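PDB 5F67: inactivation-no-after-potential D protein from Drosophila melanogaster, which binds the tail of the TRP channel through its third PDZ domain and probably serves as a scaffold for signalling partners. Local coordinates for residues I37-G42 and G91-A96. Numbering follows the deposited sequence.
Sequences IMVIYG and GLLKRA
Leu93 meets Ile37 and Val39 through one methyl group, and the distances place the whole contact there: Leu93 CD1 lies 4.0 Å from Val39 CG1 and 4.1 Å from Ile37 CD1. The two approaches differ. Val39 and Leu93 reach toward each other tip to tip, whereas the Ile37 side chain crosses that of Leu93 at about a right angle. Torsions account for which branches touch. Val39 has CG1 beside its backbone N (chi1 -59°), and it is this branch that Leu93 encounters; Ile37 holds CG1 between its backbone N and carbonyl carbon (chi1 58°), then extends CD1 to the helix through a chi2 of 171°.

All three touching residues are buried, yet the interface amounts to just 98 Å² summed over both sides. The backbones stay well apart, with the CA atoms of Ile37 and Leu93 separated by 9.5 Å, so between 37-42 and 91-96 the bridge is made by side chains. Val39 also packs on Tyr86 and Thr90 of the same helix, while Leu93 packs on Leu73 and Val76 of strand 72-76, which ties the junction into the core. Looser surroundings begin at partly exposed Met38, whose CB points away from the helix, and at exposed Lys94; both pack against the bound peptide instead.

Strand and helix here are the two walls of the peptide-binding groove of a PDZ domain. The backbone of Ile37 hydrogen-bonds to the peptide, and the side chains of Ile37 and Leu93 each meet an apolar side chain of it. The contact itself consists of methyl groups meeting methyl groups, with no directional bond between the two segments, which implies that Ile37 and Leu93 offer an apolar surface suited to a ligand's hydrophobic side chains, with Val39 completing the cluster.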
loop_
_atom_site.group_PDB
_atom_site.type_symbol
_atom_site.label_atom_id
_atom_site.label_comp_id
_atom_site.label_asym_id
_atom_site.label_seq_id
_atom_site.Cartn_x
_atom_site.Cartn_y
_atom_site.Cartn_z
ATOM N N ILE A 37 -3.647 3.901 -4.502
ATOM C CA ILE A 37 -4.155 3.302 -3.267
ATOM C C ILE A 37 -4.546 4.344 -2.235
ATOM O O ILE A 37 -4.136 5.505 -2.316
ATOM C CB ILE A 37 -3.097 2.391 -2.581
ATOM C CG1 ILE A 37 -1.816 3.188 -2.276
ATOM C CG2 ILE A 37 -2.779 1.159 -3.431
ATOM C CD1 ILE A 37 -0.801 2.413 -1.397
ATOM N N MET A 38 -5.351 3.910 -1.264
ATOM C CA MET A 38 -5.529 4.639 -0.013
ATOM C C MET A 38 -5.252 3.658 1.109
ATOM O O MET A 38 -5.336 2.437 0.909
ATOM C CB MET A 38 -6.951 5.194 0.106
ATOM C CG MET A 38 -7.226 6.304 -0.873
ATOM S SD MET A 38 -8.965 6.702 -0.909
ATOM C CE MET A 38 -8.922 7.930 -2.207
ATOM N N VAL A 39 -4.904 4.165 2.289
ATOM C CA VAL A 39 -4.641 3.286 3.409
ATOM C C VAL A 39 -5.380 3.783 4.633
ATOM O O VAL A 39 -5.848 4.930 4.674
ATOM C CB VAL A 39 -3.124 3.162 3.734
ATOM C CG1 VAL A 39 -2.350 2.612 2.522
ATOM C CG2 VAL A 39 -2.543 4.519 4.148
ATOM N N ILE A 40 -5.505 2.894 5.609
ATOM C CA ILE A 40 -6.026 3.260 6.919
ATOM C C ILE A 40 -5.129 2.631 7.966
ATOM O O ILE A 40 -4.371 1.686 7.680
ATOM C CB ILE A 40 -7.483 2.774 7.121
ATOM C CG1 ILE A 40 -7.599 1.272 6.881
ATOM C CG2 ILE A 40 -8.443 3.532 6.215
ATOM C CD1 ILE A 40 -8.914 0.690 7.379
ATOM N N TYR A 41 -5.186 3.160 9.179
ATOM C CA TYR A 41 -4.623 2.448 10.303
ATOM C C TYR A 41 -5.758 1.593 10.851
ATOM O O TYR A 41 -6.794 2.124 11.259
ATOM C CB TYR A 41 -4.135 3.415 11.391
ATOM C CG TYR A 41 -3.303 2.704 12.420
ATOM C CD1 TYR A 41 -1.911 2.734 12.363
ATOM C CD2 TYR A 41 -3.903 1.950 13.418
ATOM C CE1 TYR A 41 -1.137 2.046 13.305
ATOM C CE2 TYR A 41 -3.142 1.263 14.359
ATOM C CZ TYR A 41 -1.763 1.320 14.295
ATOM O OH TYR A 41 -1.008 0.635 15.224
ATOM N N GLY A 42 -5.572 0.279 10.854
ATOM C CA GLY A 42 -6.638 -0.614 11.256
ATOM C C GLY A 42 -6.148 -1.824 12.021
ATOM O O GLY A 42 -5.019 -1.857 12.520
ATOM N N GLY A 91 2.978 9.579 4.707
ATOM C CA GLY A 91 4.109 10.420 4.348
ATOM C C GLY A 91 5.108 9.678 3.471
ATOM O O GLY A 91 5.598 10.218 2.481
ATOM N N LEU A 92 5.409 8.430 3.826
ATOM C CA LEU A 92 6.335 7.630 3.036
ATOM C C LEU A 92 5.779 7.404 1.639
ATOM O O LEU A 92 6.502 7.510 0.651
ATOM C CB LEU A 92 6.593 6.283 3.723
ATOM C CG LEU A 92 7.402 6.329 5.027
ATOM C CD1 LEU A 92 7.292 4.998 5.772
ATOM C CD2 LEU A 92 8.863 6.643 4.741
ATOM N N LEU A 93 4.489 7.097 1.551
ATOM C CA LEU A 93 3.880 6.825 0.246
ATOM C C LEU A 93 3.849 8.072 -0.627
ATOM O O LEU A 93 4.124 8.004 -1.829
ATOM C CB LEU A 93 2.474 6.238 0.415
ATOM C CG LEU A 93 2.463 4.840 1.026
ATOM C CD1 LEU A 93 1.068 4.527 1.543
ATOM C CD2 LEU A 93 2.935 3.816 -0.018
ATOM N N LYS A 94 3.549 9.220 -0.022
ATOM C CA LYS A 94 3.494 10.472 -0.773
ATOM C C LYS A 94 4.859 10.923 -1.274
ATOM O O LYS A 94 4.969 11.425 -2.388
ATOM C CB LYS A 94 2.860 11.572 0.076
ATOM C CG LYS A 94 1.402 11.315 0.389
ATOM C CD LYS A 94 0.900 12.264 1.473
ATOM C CE LYS A 94 0.528 13.621 0.903
ATOM N NZ LYS A 94 -0.928 13.720 0.612
ATOM N N ARG A 95 5.899 10.726 -0.467
ATOM C CA ARG A 95 7.238 11.205 -0.836
ATOM C C ARG A 95 7.955 10.336 -1.864
ATOM O O ARG A 95 8.818 10.823 -2.594
ATOM C CB ARG A 95 8.127 11.351 0.399
ATOM C CG ARG A 95 7.672 12.467 1.328
ATOM C CD ARG A 95 8.742 12.816 2.350
ATOM N NE ARG A 95 9.062 11.675 3.197
ATOM C CZ ARG A 95 8.387 11.353 4.296
ATOM N NH1 ARG A 95 7.352 12.093 4.683
ATOM N NH2 ARG A 95 8.748 10.296 5.008
ATOM N N ALA A 96 7.610 9.054 -1.909
ATOM C CA ALA A 96 8.276 8.111 -2.806
ATOM C C ALA A 96 8.026 8.475 -4.262
ATOM O O ALA A 96 6.911 8.854 -4.628
ATOM C CB ALA A 96 7.799 6.685 -2.518
#